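Long-range contacts in arginine kinase (Anthopleura japonica, PDB 4RF6), which catalyses the reversible transfer of a phosphate group from ATP to L-arginine, giving phosphoarginine and ADP: residues Ile132-Ser137 with Thr284-Ser289; Glu231-Arg236 with Leu275-Ser280; His311-Gly316 with Ser335-Leu340. All coordinates share one frame; numbering follows the deposited sequence. Where two conformers were deposited one is given.

Starting from the N terminus, strand 127-136 is laid down first and waits about 150 residues for its partner: contact 1 closes that long loop when 284-289 comes back alongside 132-137. Contact 2 (231-236 with 275-280) opens and closes within this interval, so it sits inside the larger loop. Contact 3 follows in series, a short excursion from 311-316 back to 335-340. All three reach the antiparallel sheet of the first kinase repeat: contact 1 joins neighbouring strands in its interior, contact 2 ties the approach to strand 235-242 to the loop ahead of strand 286-293, and contact 3 completes the border at 312-316, one of the two outermost strands.

Contact 1. Residues Ile132-Ser137 with Thr284-Ser289; sequences IRVARS and TGMRAS
Two neighbouring strands in the antiparallel catalytic sheet of the phosphagen kinase fold meet here, and both carry residues predicted to bind ATP. Arg133 and Arg287 form the hydrogen-bonded pair: Arg133 N gives to Arg287 O at 3.0 Å, and Arg287 N returns a bond to Arg133 O at 2.9 Å. Ile132 with Ala288 and Val134 with Met286 are the flanking non-hydrogen-bonded pairs. On their side of the sheet the extended Met286 chain carries SD to 3.9 Å from Ile132 CG2, and its bend at chi3 (-65°) lays CE 3.8 Å from Val134 CG1; helices 246-264 and 344-370 pack over this apolar layer.

Just ahead of strand 286-293, Gly285 O accepts from Ala135 N at 3.0 Å and, in the conformer described, from Arg133 NH1 across the opposite face of its carbonyl plane. The Arg133 chain bends at chi2 and chi3 to reach it, bringing one guanidinium face over Arg287 N, while Asn281 also binds NH1. Arg136 NH1 meets Thr284 O nearly straight on (2.8 Å, 165°) in its guanidinium plane and bonds Ala135 O as well; Glu344 takes NH2 in a salt bridge. Arg287 runs extended to a salt bridge with Asp333. The helix-packed apolar face belongs to the sheet's core, while Arg133 and Arg287 opposite fit the predicted ATP site, where arginines of this family bind the phosphates.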
loop_
_atom_site.group_PDB
_atom_site.type_symbol
_atom_site.label_atom_id
_atom_site.label_comp_id
_atom_site.label_asym_id
_atom_site.label_seq_id
_atom_site.Cartn_x
_atom_site.Cartn_y
_atom_site.Cartn_z
ATOM N N ILE A 132 9.804 2.298 -10.510
ATOM C CA ILE A 132 10.814 2.564 -11.528
ATOM C C ILE A 132 10.343 3.694 -12.436
ATOM O O ILE A 132 9.222 3.675 -12.957
ATOM C CB ILE A 132 11.168 1.315 -12.365
ATOM C CG1 ILE A 132 11.511 0.131 -11.458
ATOM C CG2 ILE A 132 12.338 1.620 -13.292
ATOM C CD1 ILE A 132 11.865 -1.147 -12.206
ATOM N N ARG A 133 11.209 4.684 -12.603
ATOM C CA ARG A 133 10.900 5.871 -13.388
ATOM C C ARG A 133 11.978 6.087 -14.437
ATOM O O ARG A 133 13.151 5.869 -14.164
ATOM C CB ARG A 133 10.847 7.083 -12.464
ATOM C CG ARG A 133 10.748 8.424 -13.168
ATOM C CD ARG A 133 11.725 9.415 -12.556
ATOM N NE ARG A 133 12.908 9.622 -13.390
ATOM C CZ ARG A 133 14.047 10.157 -12.960
ATOM N NH1 ARG A 133 15.063 10.309 -13.797
ATOM N NH2 ARG A 133 14.175 10.531 -11.695
ATOM N N VAL A 134 11.577 6.499 -15.640
ATOM C CA VAL A 134 12.529 6.891 -16.675
ATOM C C VAL A 134 12.086 8.199 -17.321
ATOM O O VAL A 134 10.891 8.471 -17.456
ATOM C CB VAL A 134 12.724 5.814 -17.771
ATOM C CG1 VAL A 134 13.481 4.610 -17.220
ATOM C CG2 VAL A 134 11.381 5.396 -18.355
ATOM N N ALA A 135 13.066 9.012 -17.700
ATOM C CA ALA A 135 12.814 10.242 -18.437
ATOM C C ALA A 135 13.162 9.998 -19.899
ATOM O O ALA A 135 14.165 9.349 -20.196
ATOM C CB ALA A 135 13.660 11.363 -17.882
ATOM N N ARG A 136 12.334 10.505 -20.809
ATOM C CA ARG A 136 12.581 10.346 -22.240
ATOM C C ARG A 136 12.167 11.619 -22.972
ATOM O O ARG A 136 11.313 12.367 -22.496
ATOM C CB ARG A 136 11.797 9.149 -22.800
ATOM C CG ARG A 136 12.214 7.764 -22.276
ATOM C CD ARG A 136 13.577 7.352 -22.816
ATOM N NE ARG A 136 13.928 5.981 -22.444
ATOM C CZ ARG A 136 14.615 5.657 -21.353
ATOM N NH1 ARG A 136 15.024 6.606 -20.516
ATOM N NH2 ARG A 136 14.895 4.386 -21.096
ATOM N N SER A 137 12.779 11.868 -24.125
ATOM C CA SER A 137 12.370 12.972 -24.980
ATOM C C SER A 137 12.190 12.437 -26.398
ATOM O O SER A 137 12.930 11.545 -26.824
ATOM C CB SER A 137 13.404 14.101 -24.945
ATOM O OG SER A 137 13.571 14.607 -23.634
ATOM N N THR A 284 20.420 6.054 -18.671
ATOM C CA THR A 284 19.183 5.301 -18.503
ATOM C C THR A 284 18.034 6.249 -18.217
ATOM O O THR A 284 16.870 5.919 -18.460
ATOM C CB THR A 284 19.269 4.343 -17.325
ATOM O OG1 THR A 284 19.537 5.088 -16.125
ATOM C CG2 THR A 284 20.363 3.303 -17.554
ATOM N N GLY A 285 18.362 7.420 -17.674
ATOM C CA GLY A 285 17.348 8.366 -17.252
ATOM C C GLY A 285 16.480 7.799 -16.151
ATOM O O GLY A 285 15.352 8.251 -15.946
ATOM N N MET A 286 17.014 6.814 -15.430
ATOM C CA MET A 286 16.197 6.005 -14.530
ATOM C C MET A 286 16.417 6.307 -13.054
ATOM O O MET A 286 17.555 6.471 -12.613
ATOM C CB MET A 286 16.468 4.515 -14.783
ATOM C CG MET A 286 15.754 3.564 -13.816
ATOM S SD MET A 286 16.146 1.840 -14.142
ATOM C CE MET A 286 15.416 1.649 -15.763
ATOM N N ARG A 287 15.326 6.387 -12.296
ATOM C CA ARG A 287 15.411 6.213 -10.846
ATOM C C ARG A 287 14.566 5.016 -10.424
ATOM O O ARG A 287 13.338 5.026 -10.559
ATOM C CB ARG A 287 14.973 7.452 -10.062
ATOM C CG ARG A 287 15.193 7.275 -8.551
ATOM C CD ARG A 287 14.644 8.419 -7.702
ATOM N NE ARG A 287 14.889 8.184 -6.279
ATOM C CZ ARG A 287 13.974 7.750 -5.414
ATOM N NH1 ARG A 287 14.298 7.560 -4.140
ATOM N NH2 ARG A 287 12.732 7.509 -5.817
ATOM N N ALA A 288 15.240 3.986 -9.918
ATOM C CA ALA A 288 14.584 2.803 -9.371
ATOM C C ALA A 288 14.622 2.916 -7.854
ATOM O O ALA A 288 15.646 3.305 -7.285
ATOM C CB ALA A 288 15.309 1.544 -9.827
ATOM N N SER A 289 13.524 2.569 -7.190
ATOM C CA SER A 289 13.420 2.744 -5.741
ATOM C C SER A 289 12.588 1.647 -5.076
ATOM O O SER A 289 11.468 1.371 -5.514
ATOM C CB SER A 289 12.815 4.115 -5.427
ATOM O OG SER A 289 12.341 4.185 -4.096
#

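Contact 2. Residues Glu231-Arg236 with Leu275-Ser280; sequences EEDHLR and LTSCPS
With CG anti to its carbonyl carbon (chi1 -72°), Asp233 aims its carboxylate at the backbone of Thr276 and Ser277, and Ser277 answers with a similar first torsion (chi1 -54°) that swings OG back to the carbonyl of Glu232. Two bonds result, running from the same serine to consecutive residues. Ser277 OG donates to Glu232 O at 2.6 Å, lying in the carbonyl plane, and Ser277 N donates to Asp233 OD1 at 2.8 Å, on the syn side of the carboxylate. That same oxygen rests against Thr276, 3.2 Å from its CA.

The other carboxylate oxygen works through water. One molecule donates to Asp233 OD2 and to Glu232 OE2, both at 2.8 Å, and accepts from Cys278 N at 2.9 Å, so three residues share it. Glu232 is fully stretched, which carries OE2 to within 3.7 Å of Cys278 CB. Within 275-280, Thr276 OG1 bonds Cys278 O at 2.9 Å and so braces the turn leading to the cysteine.

Glu232 and Cys278 are substrate-binding residues by similarity, and Tyr75, likewise assigned to the substrate site by similarity, lies near the cysteine. Asp233 and Ser277 probably act as a second shell: their bonds, with the bridging water, tie the two backbones together and set the glutamate and cysteine beside each other, consistent with a pocket that receives the arginine substrate.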
loop_
_atom_site.group_PDB
_atom_site.type_symbol
_atom_site.label_atom_id
_atom_site.label_comp_id
_atom_site.label_asym_id
_atom_site.label_seq_id
_atom_site.Cartn_x
_atom_site.Cartn_y
_atom_site.Cartn_z
ATOM N N GLU A 231 6.499 17.902 -18.501
ATOM C CA GLU A 231 6.924 18.589 -17.286
ATOM C C GLU A 231 8.384 19.034 -17.466
ATOM O O GLU A 231 8.658 20.013 -18.170
ATOM C CB GLU A 231 6.751 17.680 -16.063
ATOM C CG GLU A 231 6.925 18.373 -14.707
ATOM C CD GLU A 231 8.067 17.785 -13.889
ATOM O OE1 GLU A 231 8.394 18.353 -12.823
ATOM O OE2 GLU A 231 8.636 16.758 -14.315
ATOM N N GLU A 232 9.326 18.308 -16.870
ATOM C CA GLU A 232 10.738 18.672 -16.981
ATOM C C GLU A 232 11.368 18.081 -18.244
ATOM O O GLU A 232 12.312 18.645 -18.812
ATOM C CB GLU A 232 11.509 18.231 -15.735
ATOM C CG GLU A 232 13.000 18.540 -15.792
ATOM C CD GLU A 232 13.736 18.108 -14.543
ATOM O OE1 GLU A 232 13.166 18.248 -13.441
ATOM O OE2 GLU A 232 14.885 17.634 -14.667
ATOM N N ASP A 233 10.859 16.928 -18.665
ATOM C CA ASP A 233 11.213 16.359 -19.960
ATOM C C ASP A 233 9.906 16.081 -20.699
ATOM O O ASP A 233 8.834 16.204 -20.107
ATOM C CB ASP A 233 12.016 15.061 -19.782
ATOM C CG ASP A 233 13.424 15.302 -19.273
ATOM O OD1 ASP A 233 14.300 15.639 -20.092
ATOM O OD2 ASP A 233 13.656 15.138 -18.057
ATOM N N HIS A 234 9.982 15.718 -21.979
ATOM C CA HIS A 234 8.768 15.408 -22.733
ATOM C C HIS A 234 7.968 14.326 -22.011
ATOM O O HIS A 234 6.740 14.384 -21.925
ATOM C CB HIS A 234 9.107 14.927 -24.148
ATOM C CG HIS A 234 9.890 15.914 -24.957
ATOM N ND1 HIS A 234 10.420 15.609 -26.192
ATOM C CD2 HIS A 234 10.230 17.200 -24.707
ATOM C CE1 HIS A 234 11.055 16.665 -26.668
ATOM N NE2 HIS A 234 10.959 17.642 -25.784
ATOM N N LEU A 235 8.681 13.343 -21.477
ATOM C CA LEU A 235 8.045 12.230 -20.801
ATOM C C LEU A 235 8.739 11.902 -19.490
ATOM O O LEU A 235 9.973 11.794 -19.433
ATOM C CB LEU A 235 8.051 10.990 -21.697
ATOM C CG LEU A 235 7.347 11.136 -23.042
ATOM C CD1 LEU A 235 7.808 10.071 -24.026
ATOM C CD2 LEU A 235 5.854 11.050 -22.845
ATOM N N ARG A 236 7.938 11.760 -18.441
ATOM C CA ARG A 236 8.381 11.115 -17.218
ATOM C C ARG A 236 7.456 9.922 -17.013
ATOM O O ARG A 236 6.264 10.083 -16.739
ATOM C CB ARG A 236 8.308 12.054 -16.016
ATOM C CG ARG A 236 8.945 11.441 -14.772
ATOM C CD ARG A 236 8.629 12.214 -13.509
ATOM N NE ARG A 236 9.333 13.491 -13.448
ATOM C CZ ARG A 236 9.494 14.198 -12.333
ATOM N NH1 ARG A 236 9.008 13.740 -11.185
ATOM N NH2 ARG A 236 10.145 15.356 -12.358
ATOM N N LEU A 275 18.781 11.503 -23.945
ATOM C CA LEU A 275 18.977 12.918 -23.666
ATOM C C LEU A 275 17.845 13.449 -22.812
ATOM O O LEU A 275 16.673 13.127 -23.039
ATOM C CB LEU A 275 19.058 13.707 -24.967
ATOM C CG LEU A 275 20.157 13.192 -25.890
ATOM C CD1 LEU A 275 20.126 13.941 -27.191
ATOM C CD2 LEU A 275 21.515 13.338 -25.228
ATOM N N THR A 276 18.206 14.262 -21.827
ATOM C CA THR A 276 17.243 14.831 -20.895
ATOM C C THR A 276 17.609 16.286 -20.657
ATOM O O THR A 276 18.726 16.704 -20.969
ATOM C CB THR A 276 17.269 14.084 -19.557
ATOM O OG1 THR A 276 18.617 14.026 -19.075
ATOM C CG2 THR A 276 16.741 12.665 -19.718
ATOM N N SER A 277 16.679 17.050 -20.099
ATOM C CA SER A 277 16.899 18.474 -19.852
ATOM C C SER A 277 18.045 18.714 -18.872
ATOM O O SER A 277 18.930 19.536 -19.120
ATOM C CB SER A 277 15.619 19.121 -19.326
ATOM O OG SER A 277 14.531 18.874 -20.192
ATOM N N CYS A 278 18.016 17.995 -17.754
ATOM C CA CYS A 278 19.061 18.091 -16.751
ATOM C C CYS A 278 20.060 16.968 -16.968
ATOM O O CYS A 278 19.674 15.808 -17.108
ATOM C CB CYS A 278 18.468 17.998 -15.344
ATOM S SG CYS A 278 19.705 18.100 -14.018
ATOM N N PRO A 279 21.361 17.301 -17.013
ATOM C CA PRO A 279 22.369 16.256 -17.244
ATOM C C PRO A 279 22.402 15.173 -16.163
ATOM O O PRO A 279 23.063 14.156 -16.364
ATOM C CB PRO A 279 23.703 17.030 -17.268
ATOM C CG PRO A 279 23.384 18.412 -16.746
ATOM C CD PRO A 279 21.942 18.654 -17.079
ATOM N N SER A 280 21.709 15.376 -15.045
ATOM C CA SER A 280 21.689 14.374 -13.984
ATOM C C SER A 280 20.905 13.139 -14.420
ATOM O O SER A 280 21.077 12.044 -13.864
ATOM C CB SER A 280 21.070 14.951 -12.709
ATOM O OG SER A 280 19.714 15.322 -12.913
HETATM O O HOH W 1 15.884 16.241 -16.841
#

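Contact 3. Residues His311-Gly316 with Ser335-Leu340; sequences HIQARG and SNRRRL
One face of the His311 imidazole carries the guanidinium of Arg338, laid flat on it with centres 3.6 Å apart and planes only 9° from parallel. NH1 sits over the middle of the ring, while His311 CD2 lies over the centre of the guanidinium; no hydrogen bond joins NE2 and NH1, and the contact is a stack. The Arg337 guanidinium has Ile312 O and Gln313 CB over one face and His311 C near its edge. These groups lie where strand 312-316, one of the two outermost strands of the phosphagen kinase sheet, begins beside the end of strand 331-336; it leads to Arg315 and Gly316, predicted ATP-site residues.

His311 stops helix 303-310 in a Schellman motif. Its positive phi turns the chain into the strand, and its carbonyl O receives Arg337 N at 3.0 Å. Next along, Ile312 and Asn336 make an antiparallel non-hydrogen-bonded pair with diverging side chains, Ile312 packing on Leu307 and Met351. Gln313 and Ser335 form the hydrogen-bonded pair: Gln313 N to Ser335 O is 2.8 Å, and Ser335 N to Gln313 O is 3.0 Å.

The side chains of this pair also bond. Gln313 CG stands between its own backbone N and carbonyl carbon (chi1 58°), which carries the amide over the partner strand, and NE2 donates to Ser335 OG at 2.9 Å. The aliphatic part of Arg337 packs obliquely against the same amide, CG 3.5 Å from Gln313 OE1. Further in, Asn336 connects to the next strand, its OD1 taking Ala288 N and its ND2 giving to Met286 O. That same ND2 also reaches Arg338 O at 3.1 Å, with the acceptor in the amide plane and an N-H...O angle of 163°.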
loop_
_atom_site.group_PDB
_atom_site.type_symbol
_atom_site.label_atom_id
_atom_site.label_comp_id
_atom_site.label_asym_id
_atom_site.label_seq_id
_atom_site.Cartn_x
_atom_site.Cartn_y
_atom_site.Cartn_z
ATOM N N HIS A 311 26.162 -0.387 -6.340
ATOM C CA HIS A 311 26.030 1.026 -6.708
ATOM C C HIS A 311 24.648 1.572 -6.378
ATOM O O HIS A 311 24.046 2.315 -7.161
ATOM C CB HIS A 311 26.349 1.235 -8.188
ATOM C CG HIS A 311 27.550 0.475 -8.650
ATOM N ND1 HIS A 311 27.484 -0.502 -9.620
ATOM C CD2 HIS A 311 28.845 0.525 -8.253
ATOM C CE1 HIS A 311 28.689 -1.011 -9.811
ATOM N NE2 HIS A 311 29.531 -0.405 -8.993
ATOM N N ILE A 312 24.151 1.189 -5.209
ATOM C CA ILE A 312 22.878 1.686 -4.711
ATOM C C ILE A 312 23.121 2.512 -3.453
ATOM O O ILE A 312 24.241 2.554 -2.944
ATOM C CB ILE A 312 21.906 0.539 -4.427
ATOM C CG1 ILE A 312 22.544 -0.493 -3.489
ATOM C CG2 ILE A 312 21.482 -0.115 -5.738
ATOM C CD1 ILE A 312 21.669 -1.722 -3.225
ATOM N N GLN A 313 22.083 3.178 -2.962
ATOM C CA GLN A 313 22.211 4.016 -1.773
ATOM C C GLN A 313 21.009 3.784 -0.865
ATOM O O GLN A 313 19.920 3.452 -1.343
ATOM C CB GLN A 313 22.298 5.491 -2.170
ATOM C CG GLN A 313 21.097 5.977 -2.973
ATOM C CD GLN A 313 21.363 7.277 -3.710
ATOM O OE1 GLN A 313 22.178 8.096 -3.280
ATOM N NE2 GLN A 313 20.674 7.473 -4.834
ATOM N N ALA A 314 21.206 3.952 0.440
ATOM C CA ALA A 314 20.115 3.781 1.396
ATOM C C ALA A 314 19.839 5.064 2.166
ATOM O O ALA A 314 20.732 5.611 2.819
ATOM C CB ALA A 314 20.413 2.645 2.352
ATOM N N ARG A 315 18.595 5.533 2.096
ATOM C CA ARG A 315 18.188 6.734 2.814
ATOM C C ARG A 315 16.923 6.462 3.612
ATOM O O ARG A 315 16.104 5.633 3.215
ATOM C CB ARG A 315 17.924 7.874 1.832
ATOM C CG ARG A 315 19.160 8.412 1.124
ATOM C CD ARG A 315 19.933 9.394 1.997
ATOM N NE ARG A 315 20.621 10.392 1.183
ATOM C CZ ARG A 315 20.017 11.440 0.631
ATOM N NH1 ARG A 315 18.714 11.626 0.804
ATOM N NH2 ARG A 315 20.710 12.302 -0.100
ATOM N N GLY A 316 16.763 7.160 4.733
ATOM C CA GLY A 316 15.521 7.109 5.488
ATOM C C GLY A 316 14.354 7.523 4.609
ATOM O O GLY A 316 14.538 8.240 3.625
ATOM N N SER A 335 17.867 3.115 -3.568
ATOM C CA SER A 335 17.790 3.638 -4.931
ATOM C C SER A 335 19.123 3.503 -5.656
ATOM O O SER A 335 20.161 3.280 -5.031
ATOM C CB SER A 335 17.307 5.094 -4.938
ATOM O OG SER A 335 18.256 5.953 -4.334
ATOM N N ASN A 336 19.096 3.624 -6.979
ATOM C CA ASN A 336 20.330 3.545 -7.754
ATOM C C ASN A 336 21.109 4.851 -7.680
ATOM O O ASN A 336 20.519 5.935 -7.627
ATOM C CB ASN A 336 20.009 3.246 -9.212
ATOM C CG ASN A 336 19.061 4.259 -9.799
ATOM O OD1 ASN A 336 17.996 4.514 -9.237
ATOM N ND2 ASN A 336 19.454 4.874 -10.912
ATOM N N ARG A 337 22.434 4.759 -7.696
ATOM C CA ARG A 337 23.253 5.963 -7.744
ATOM C C ARG A 337 23.689 6.302 -9.169
ATOM O O ARG A 337 24.123 7.424 -9.437
ATOM C CB ARG A 337 24.481 5.825 -6.838
ATOM C CG ARG A 337 24.312 6.460 -5.464
ATOM C CD ARG A 337 25.603 6.423 -4.652
ATOM N NE ARG A 337 25.997 5.060 -4.308
ATOM C CZ ARG A 337 26.675 4.727 -3.212
ATOM N NH1 ARG A 337 27.034 5.663 -2.341
ATOM N NH2 ARG A 337 26.989 3.456 -2.984
ATOM N N ARG A 338 23.563 5.336 -10.077
ATOM C CA ARG A 338 24.158 5.452 -11.409
ATOM C C ARG A 338 23.152 5.379 -12.573
ATOM O O ARG A 338 22.136 4.678 -12.494
ATOM C CB ARG A 338 25.245 4.385 -11.583
ATOM C CG ARG A 338 26.404 4.504 -10.600
ATOM C CD ARG A 338 27.425 3.407 -10.849
ATOM N NE ARG A 338 28.690 3.633 -10.150
ATOM C CZ ARG A 338 29.773 2.880 -10.314
ATOM N NH1 ARG A 338 29.748 1.850 -11.151
ATOM N NH2 ARG A 338 30.881 3.153 -9.638
ATOM N N ARG A 339 23.453 6.104 -13.650
ATOM C CA ARG A 339 22.593 6.150 -14.833
ATOM C C ARG A 339 23.394 6.087 -16.133
ATOM O O ARG A 339 22.861 5.741 -17.192
ATOM C CB ARG A 339 21.759 7.430 -14.841
ATOM C CG ARG A 339 20.771 7.549 -13.706
ATOM C CD ARG A 339 19.901 8.785 -13.865
ATOM N NE ARG A 339 18.895 8.853 -12.815
ATOM C CZ ARG A 339 18.987 9.628 -11.740
ATOM N NH1 ARG A 339 20.037 10.424 -11.583
ATOM N NH2 ARG A 339 18.020 9.615 -10.829
ATOM N N LEU A 340 24.667 6.458 -16.056
ATOM C CA LEU A 340 25.547 6.401 -17.218
ATOM C C LEU A 340 26.565 5.288 -17.047
ATOM O O LEU A 340 27.274 5.236 -16.034
ATOM C CB LEU A 340 26.266 7.736 -17.430
ATOM C CG LEU A 340 25.541 8.775 -18.286
ATOM C CD1 LEU A 340 26.238 10.133 -18.223
ATOM C CD2 LEU A 340 25.447 8.288 -19.721
#